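Local coordinates for Alr4995 protein (Nostoc sp., PDB 6LRF) that acts as a bifunctional arginine dihydrolase and ornithine cyclodeaminase, breaking down arginine to ornithine and probably converting that ornithine to proline, at residues Ile397-Ile408 and Leu417-Leu427; Thr502-Leu511 and Gly681-Asp692. One frame throughout, in Å; residues are numbered along the deposited sequence.

Contact 1 of 2, residues Ile397-Ile408 and Leu417-Leu427; sequences IKVENQRMDGAI and LLAQCKILRDL
Glu400 pairs in parallel with Gln420, while Ala407 and Lys422 form an antiparallel hydrogen-bonded pair, so the strand 417-422 is held along both edges by one chain that arches over it. On the parallel side Glu400 N gives an almost straight bond to Ala419 O (2.8 Å), and Glu400 O receives Cys421 N (2.9 Å). On the other side the backbones of Ala407 and Lys422 bond in both directions. A beta hairpin, strands 407-413 and 416-422, thus takes strand 395-400 as an extra parallel neighbour within a mixed sheet of the ArgZ-like C-terminal region. The loop between the two outer partners crosses over Cys421. Its chi1 of -162° swings SG away from the backbone N and to the loop, where Cys421 SG accepts Arg403 N at 3.4 Å with an N-H...S angle of 165°. Cys421 CB meets Val399 CG1 at 4.0 Å. Arg403 bends at chi3 (-78°) and folds its guanidinium back side-on: Arg403 NE (2.9 Å) and NH2 (3.2 Å) both grip Met404 O close to the guanidinium plane, which limits the group's rotation. Over one face, toward the rim, lies Ile423 CG2, 3.6 Å from Arg403 NH1; Met645 of a second subunit also packs on this arginine. An alanine here would take away the flat group, and would probably leave Met404 O without its two donors and Ile423 CG2 without its cover. Glu400 lays its carboxylate against Leu418, Glu400 OE1 coming within 3.4 Å of Leu418 CD1, the two side chains crossing at about a right angle.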
# COMPACT_ATOMS: atom_id res chain seq x y z
N ILE B 397 36.33 -21.99 -22.27
CA ILE B 397 35.76 -23.12 -21.54
C ILE B 397 34.43 -22.73 -20.89
O ILE B 397 34.36 -21.71 -20.20
CB ILE B 397 36.72 -23.59 -20.41
CG1 ILE B 397 38.11 -23.90 -20.97
CG2 ILE B 397 36.14 -24.76 -19.66
CD1 ILE B 397 38.08 -24.89 -22.12
N LYS B 398 33.40 -23.55 -21.07
CA LYS B 398 32.09 -23.28 -20.47
C LYS B 398 32.07 -23.53 -18.95
O LYS B 398 32.52 -24.58 -18.48
CB LYS B 398 31.01 -24.11 -21.17
CG LYS B 398 29.64 -24.12 -20.50
CD LYS B 398 28.75 -22.96 -20.96
CE LYS B 398 27.43 -22.94 -20.16
NZ LYS B 398 26.24 -23.34 -20.97
N VAL B 399 31.56 -22.57 -18.18
CA VAL B 399 31.47 -22.72 -16.73
C VAL B 399 30.23 -23.57 -16.37
O VAL B 399 29.13 -23.30 -16.87
CB VAL B 399 31.39 -21.33 -16.00
CG1 VAL B 399 31.26 -21.51 -14.48
CG2 VAL B 399 32.60 -20.46 -16.36
N GLU B 400 30.42 -24.58 -15.53
CA GLU B 400 29.35 -25.47 -15.08
C GLU B 400 28.77 -25.06 -13.72
O GLU B 400 29.43 -24.36 -12.93
CB GLU B 400 29.86 -26.91 -14.99
CG GLU B 400 30.15 -27.53 -16.35
CD GLU B 400 30.68 -28.95 -16.23
OE1 GLU B 400 30.65 -29.51 -15.11
OE2 GLU B 400 31.13 -29.50 -17.26
N ASN B 401 27.53 -25.50 -13.47
CA ASN B 401 26.81 -25.23 -12.23
C ASN B 401 26.63 -23.74 -11.97
O ASN B 401 26.71 -23.28 -10.83
CB ASN B 401 27.52 -25.87 -11.03
CG ASN B 401 27.70 -27.37 -11.21
OD1 ASN B 401 28.76 -27.91 -10.93
ND2 ASN B 401 26.65 -28.04 -11.69
N GLN B 402 26.36 -23.00 -13.04
CA GLN B 402 26.29 -21.54 -12.97
C GLN B 402 25.27 -21.07 -11.94
O GLN B 402 24.14 -21.53 -11.92
CB GLN B 402 25.93 -20.97 -14.34
CG GLN B 402 26.04 -19.45 -14.43
CD GLN B 402 27.48 -18.97 -14.48
OE1 GLN B 402 28.33 -19.59 -15.11
NE2 GLN B 402 27.75 -17.84 -13.82
N ARG B 403 25.68 -20.16 -11.08
CA ARG B 403 24.73 -19.39 -10.28
C ARG B 403 25.35 -18.06 -9.89
O ARG B 403 26.56 -17.89 -9.98
CB ARG B 403 24.28 -20.13 -9.02
CG ARG B 403 25.38 -20.55 -8.11
CD ARG B 403 24.82 -20.74 -6.69
NE ARG B 403 24.64 -19.44 -6.07
CZ ARG B 403 24.10 -19.22 -4.88
NH1 ARG B 403 23.67 -20.24 -4.14
NH2 ARG B 403 24.01 -17.98 -4.43
N MSE B 404 24.52 -17.13 -9.47
CA MSE B 404 25.06 -15.84 -9.09
C MSE B 404 25.79 -15.93 -7.76
O MSE B 404 25.55 -16.85 -6.96
CB MSE B 404 23.95 -14.79 -9.00
CG MSE B 404 23.00 -15.02 -7.85
SE MSE B 404 21.85 -13.44 -7.55
CE MSE B 404 21.89 -12.66 -9.36
N ASP B 405 26.69 -14.97 -7.56
CA ASP B 405 27.38 -14.75 -6.29
C ASP B 405 28.29 -15.91 -5.91
O ASP B 405 28.50 -16.18 -4.73
CB ASP B 405 26.37 -14.49 -5.18
CG ASP B 405 25.64 -13.16 -5.35
OD1 ASP B 405 26.16 -12.28 -6.08
OD2 ASP B 405 24.55 -12.99 -4.77
N GLY B 406 28.84 -16.57 -6.92
CA GLY B 406 29.84 -17.59 -6.65
C GLY B 406 31.21 -17.15 -7.12
O GLY B 406 31.36 -16.04 -7.66
N ALA B 407 32.21 -18.01 -6.90
CA ALA B 407 33.50 -17.87 -7.54
C ALA B 407 33.61 -18.92 -8.64
O ALA B 407 32.85 -19.89 -8.67
CB ALA B 407 34.63 -18.02 -6.53
N ILE B 408 34.55 -18.74 -9.56
CA ILE B 408 34.72 -19.73 -10.61
C ILE B 408 36.04 -20.46 -10.39
O ILE B 408 37.11 -19.86 -10.44
CB ILE B 408 34.69 -19.09 -11.99
CG1 ILE B 408 33.34 -18.37 -12.18
CG2 ILE B 408 34.88 -20.13 -13.09
CD1 ILE B 408 33.19 -17.74 -13.55
N LEU B 417 39.93 -29.80 -18.93
CA LEU B 417 39.74 -28.61 -18.10
C LEU B 417 38.32 -28.49 -17.60
O LEU B 417 37.38 -28.60 -18.37
CB LEU B 417 40.10 -27.36 -18.89
CG LEU B 417 41.57 -26.98 -18.97
CD1 LEU B 417 41.73 -25.89 -20.01
CD2 LEU B 417 42.04 -26.51 -17.60
N LEU B 418 38.16 -28.26 -16.30
CA LEU B 418 36.84 -28.06 -15.75
C LEU B 418 36.71 -26.68 -15.09
O LEU B 418 37.53 -26.32 -14.23
CB LEU B 418 36.53 -29.16 -14.73
CG LEU B 418 35.21 -29.00 -13.99
CD1 LEU B 418 34.03 -29.06 -14.97
CD2 LEU B 418 35.13 -30.08 -12.93
N ALA B 419 35.70 -25.93 -15.50
CA ALA B 419 35.40 -24.63 -14.88
C ALA B 419 34.07 -24.75 -14.15
O ALA B 419 33.05 -25.10 -14.74
CB ALA B 419 35.35 -23.52 -15.92
N GLN B 420 34.10 -24.47 -12.85
CA GLN B 420 32.97 -24.70 -11.96
C GLN B 420 32.63 -23.49 -11.11
O GLN B 420 33.46 -23.00 -10.36
CB GLN B 420 33.28 -25.84 -10.98
CG GLN B 420 32.68 -27.18 -11.27
CD GLN B 420 33.18 -28.21 -10.28
OE1 GLN B 420 34.38 -28.24 -9.95
NE2 GLN B 420 32.28 -29.04 -9.77
N CYS B 421 31.39 -23.05 -11.20
CA CYS B 421 30.85 -22.07 -10.29
C CYS B 421 30.64 -22.69 -8.89
O CYS B 421 29.94 -23.69 -8.74
CB CYS B 421 29.56 -21.56 -10.89
SG CYS B 421 28.99 -20.07 -10.25
N LYS B 422 31.27 -22.12 -7.88
CA LYS B 422 31.15 -22.64 -6.52
C LYS B 422 30.84 -21.50 -5.58
O LYS B 422 31.40 -20.41 -5.72
CB LYS B 422 32.45 -23.32 -6.06
CG LYS B 422 32.78 -24.65 -6.73
CD LYS B 422 34.09 -25.15 -6.16
CE LYS B 422 34.15 -26.66 -6.03
NZ LYS B 422 35.13 -27.05 -4.94
N ILE B 423 29.95 -21.73 -4.62
CA ILE B 423 29.74 -20.74 -3.57
C ILE B 423 30.96 -20.71 -2.65
O ILE B 423 31.69 -21.70 -2.56
CB ILE B 423 28.47 -21.02 -2.75
CG1 ILE B 423 28.57 -22.40 -2.09
CG2 ILE B 423 27.22 -20.91 -3.65
CD1 ILE B 423 27.41 -22.74 -1.16
N LEU B 424 31.18 -19.59 -1.98
CA LEU B 424 32.43 -19.35 -1.26
C LEU B 424 32.76 -20.43 -0.25
O LEU B 424 33.90 -20.90 -0.20
CB LEU B 424 32.38 -17.99 -0.55
CG LEU B 424 32.26 -16.74 -1.42
CD1 LEU B 424 32.21 -15.49 -0.55
CD2 LEU B 424 33.39 -16.65 -2.41
N ARG B 425 31.78 -20.81 0.56
CA ARG B 425 32.04 -21.76 1.65
C ARG B 425 32.41 -23.16 1.14
O ARG B 425 32.94 -23.97 1.90
CB ARG B 425 30.83 -21.85 2.60
CG ARG B 425 29.57 -22.44 2.00
CD ARG B 425 28.54 -22.71 3.10
NE ARG B 425 27.32 -23.36 2.60
CZ ARG B 425 26.19 -22.70 2.37
NH1 ARG B 425 26.15 -21.40 2.58
NH2 ARG B 425 25.11 -23.33 1.94
N ASP B 426 32.16 -23.45 -0.13
CA ASP B 426 32.53 -24.75 -0.71
C ASP B 426 33.90 -24.78 -1.37
O ASP B 426 34.29 -25.80 -1.94
CB ASP B 426 31.50 -25.21 -1.74
CG ASP B 426 30.13 -25.52 -1.13
OD1 ASP B 426 30.05 -25.78 0.09
OD2 ASP B 426 29.14 -25.53 -1.89
N LEU B 427 34.63 -23.67 -1.34
CA LEU B 427 35.96 -23.64 -1.94
C LEU B 427 36.94 -24.42 -1.06
O LEU B 427 36.87 -24.33 0.16
CB LEU B 427 36.45 -22.21 -2.15
CG LEU B 427 35.69 -21.35 -3.16
CD1 LEU B 427 36.16 -19.90 -3.08
CD2 LEU B 427 35.88 -21.89 -4.55
O HOH W 1 34.03 -26.52 -17.89
O HOH W 2 27.14 -23.67 -8.01
O HOH W 3 30.15 -26.35 -8.56
O HOH W 4 29.04 -17.48 -2.75

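Contact 2 of 2, residues Thr502-Leu511 and Gly681-Asp692; sequences TGGGEHLSRL and GLFLSLLTQQLD
His507 lays one ring face on the helix 681-692: Ser685 CA stands 3.8 Å from the ring centroid, only 12° off the normal, a CH-pi contact. Glu506 CG lies over the opposite face, nearer the rim, so the imidazole is sandwiched. Almost one turn on, Arg510, its chain bent at chi2, meets Asp692 coming from the opposite direction. The grip is end-on, each nitrogen taking its own oxygen: Arg510 NH2 to Asp692 OD1 at 2.6 Å and Arg510 NH1 to Asp692 OD2 at 3.2 Å, both on syn lone pairs. The two planes are turned 33° apart, yet the carboxylate stays near the guanidinium edge. Arg510 NE has a second anion, Glu514. On the buried side Leu511 is a knob in a hole formed by Leu684, Leu687, Thr688 and Leu691; Leu511 CD2 presses Leu691 CD1 tightly at 3.5 Å. Around Gly681 the backbones come close, glycine to glycine, with Gly504 CA 3.9 Å from Gly681 CA. The helix pair, 41° apart in direction, belongs to the Rossmann-type region: Phe683 packs from the second helix onto strand 651-656 of the parallel sheet and onto helix 467-486, while Leu508 of the first touches helix 583-589.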
# COMPACT_ATOMS: atom_id res chain seq x y z
N THR B 502 18.06 3.01 5.21
CA THR B 502 17.34 4.26 5.42
C THR B 502 18.22 5.27 6.14
O THR B 502 17.78 6.35 6.50
CB THR B 502 16.04 4.03 6.21
OG1 THR B 502 16.36 3.38 7.45
CG2 THR B 502 15.11 3.14 5.44
N GLY B 503 19.46 4.89 6.36
CA GLY B 503 20.38 5.76 7.07
C GLY B 503 20.21 5.72 8.57
O GLY B 503 20.74 6.57 9.29
N GLY B 504 19.49 4.71 9.06
CA GLY B 504 19.32 4.56 10.49
C GLY B 504 20.57 4.05 11.19
O GLY B 504 20.67 4.13 12.41
N GLY B 505 21.51 3.51 10.41
CA GLY B 505 22.69 2.86 10.96
C GLY B 505 23.53 3.70 11.92
O GLY B 505 23.91 3.23 12.98
N GLU B 506 23.81 4.94 11.54
CA GLU B 506 24.53 5.87 12.42
C GLU B 506 23.78 6.08 13.72
O GLU B 506 24.40 6.21 14.77
CB GLU B 506 24.77 7.22 11.73
CG GLU B 506 23.50 7.82 11.12
CD GLU B 506 23.66 9.29 10.70
OE1 GLU B 506 24.62 9.95 11.16
OE2 GLU B 506 22.81 9.77 9.91
N HIS B 507 22.45 6.11 13.67
CA HIS B 507 21.68 6.39 14.88
C HIS B 507 21.60 5.18 15.80
O HIS B 507 21.73 5.30 17.01
CB HIS B 507 20.28 6.88 14.54
CG HIS B 507 20.29 8.17 13.76
ND1 HIS B 507 20.75 9.35 14.29
CD2 HIS B 507 19.90 8.44 12.49
CE1 HIS B 507 20.64 10.30 13.38
NE2 HIS B 507 20.13 9.78 12.28
N LEU B 508 21.39 4.00 15.21
CA LEU B 508 21.45 2.77 15.99
C LEU B 508 22.83 2.62 16.62
O LEU B 508 22.93 2.26 17.78
CB LEU B 508 21.11 1.55 15.12
CG LEU B 508 21.22 0.18 15.81
CD1 LEU B 508 20.52 0.21 17.17
CD2 LEU B 508 20.64 -0.91 14.94
N SER B 509 23.89 2.90 15.86
CA SER B 509 25.26 2.89 16.37
C SER B 509 25.40 3.75 17.59
O SER B 509 26.06 3.39 18.57
CB SER B 509 26.25 3.42 15.31
OG SER B 509 26.49 2.47 14.29
N ARG B 510 24.82 4.94 17.51
CA ARG B 510 24.90 5.89 18.60
C ARG B 510 24.18 5.36 19.84
O ARG B 510 24.73 5.40 20.95
CB ARG B 510 24.32 7.24 18.16
CG ARG B 510 24.22 8.21 19.30
CD ARG B 510 24.67 9.60 18.91
NE ARG B 510 24.59 10.46 20.09
CZ ARG B 510 23.61 11.33 20.31
NH1 ARG B 510 22.64 11.49 19.41
NH2 ARG B 510 23.61 12.06 21.42
N LEU B 511 22.97 4.85 19.66
CA LEU B 511 22.24 4.20 20.76
C LEU B 511 23.07 3.15 21.50
O LEU B 511 23.06 3.10 22.73
CB LEU B 511 20.95 3.56 20.23
CG LEU B 511 19.84 4.53 19.86
CD1 LEU B 511 18.67 3.77 19.29
CD2 LEU B 511 19.41 5.34 21.08
N GLY B 681 14.61 4.76 9.62
CA GLY B 681 15.68 5.74 9.76
C GLY B 681 15.12 7.06 10.25
O GLY B 681 15.73 7.73 11.10
N LEU B 682 13.96 7.44 9.73
CA LEU B 682 13.25 8.60 10.26
C LEU B 682 13.01 8.41 11.75
O LEU B 682 13.31 9.30 12.57
CB LEU B 682 11.92 8.82 9.52
CG LEU B 682 11.05 9.94 10.13
CD1 LEU B 682 11.83 11.25 10.24
CD2 LEU B 682 9.79 10.15 9.32
N PHE B 683 12.47 7.24 12.10
CA PHE B 683 12.16 6.91 13.50
C PHE B 683 13.39 7.05 14.38
O PHE B 683 13.35 7.69 15.43
CB PHE B 683 11.58 5.49 13.61
CG PHE B 683 11.25 5.08 15.03
CD1 PHE B 683 9.99 5.32 15.55
CD2 PHE B 683 12.21 4.47 15.83
CE1 PHE B 683 9.69 4.94 16.85
CE2 PHE B 683 11.91 4.10 17.14
CZ PHE B 683 10.65 4.34 17.64
N LEU B 684 14.50 6.44 13.94
CA LEU B 684 15.74 6.48 14.70
C LEU B 684 16.34 7.89 14.78
O LEU B 684 16.97 8.25 15.78
CB LEU B 684 16.77 5.52 14.09
CG LEU B 684 16.47 4.03 14.31
CD1 LEU B 684 17.24 3.14 13.35
CD2 LEU B 684 16.77 3.64 15.75
N SER B 685 16.14 8.67 13.73
CA SER B 685 16.67 10.02 13.74
C SER B 685 16.02 10.85 14.86
O SER B 685 16.70 11.43 15.71
CB SER B 685 16.46 10.68 12.38
OG SER B 685 17.26 11.85 12.28
N LEU B 686 14.69 10.87 14.86
CA LEU B 686 13.90 11.54 15.89
C LEU B 686 14.20 11.03 17.29
O LEU B 686 14.28 11.81 18.24
CB LEU B 686 12.42 11.34 15.60
CG LEU B 686 11.91 11.92 14.30
CD1 LEU B 686 10.52 11.38 14.00
CD2 LEU B 686 11.90 13.44 14.41
N LEU B 687 14.32 9.71 17.42
CA LEU B 687 14.59 9.10 18.71
C LEU B 687 15.89 9.63 19.30
O LEU B 687 15.95 9.97 20.49
CB LEU B 687 14.65 7.58 18.58
CG LEU B 687 14.97 6.83 19.87
CD1 LEU B 687 13.82 6.95 20.87
CD2 LEU B 687 15.28 5.37 19.56
N THR B 688 16.93 9.73 18.47
CA THR B 688 18.21 10.24 18.98
C THR B 688 18.15 11.75 19.26
O THR B 688 18.74 12.23 20.22
CB THR B 688 19.38 9.92 18.00
OG1 THR B 688 18.93 10.10 16.65
CG2 THR B 688 19.86 8.48 18.20
N GLN B 689 17.43 12.49 18.41
CA GLN B 689 17.19 13.90 18.67
C GLN B 689 16.43 14.06 19.97
O GLN B 689 16.77 14.89 20.81
CB GLN B 689 16.41 14.55 17.53
CG GLN B 689 17.21 14.77 16.27
CD GLN B 689 16.32 15.04 15.07
OE1 GLN B 689 16.65 14.68 13.94
NE2 GLN B 689 15.18 15.66 15.32
N GLN B 690 15.40 13.23 20.15
CA GLN B 690 14.57 13.33 21.34
C GLN B 690 15.30 12.92 22.61
O GLN B 690 15.00 13.43 23.69
CB GLN B 690 13.32 12.48 21.16
CG GLN B 690 12.23 12.80 22.14
CD GLN B 690 11.60 14.15 21.90
OE1 GLN B 690 11.92 14.84 20.93
NE2 GLN B 690 10.70 14.55 22.79
N LEU B 691 16.27 12.02 22.49
CA LEU B 691 17.06 11.58 23.64
C LEU B 691 18.05 12.64 24.07
O LEU B 691 18.51 12.65 25.22
CB LEU B 691 17.80 10.29 23.33
CG LEU B 691 16.98 9.01 23.41
CD1 LEU B 691 17.68 7.92 22.63
CD2 LEU B 691 16.80 8.60 24.85
N ASP B 692 18.41 13.50 23.14
CA ASP B 692 19.35 14.57 23.44
C ASP B 692 18.64 15.68 24.22
O ASP B 692 19.21 16.27 25.15
CB ASP B 692 19.97 15.10 22.15
CG ASP B 692 20.97 14.12 21.55
OD1 ASP B 692 21.60 13.37 22.33
OD2 ASP B 692 21.12 14.11 20.30

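Overall arrangement
The two contacts share no helix or strand. Their centres lie about 41 Å apart, and some 20 Å separates their nearest atoms. Both are partly buried, but among the residues that touch, contact 1 has a few exposed ones and contact 2 none; their centres sit about 30 Å and 22 Å from the centre of the chain. Chemistry follows architecture: in contact 1, close in sequence, backbone bonds of a mixed sheet carry the join, with bridging waters and a cysteine sulfur filling in. Contact 2 brings together segments with 169 residues between them, and there side chains do the work, through a leucine knob, a sandwiched imidazole and a salt bridge. Each also has another subunit nearby.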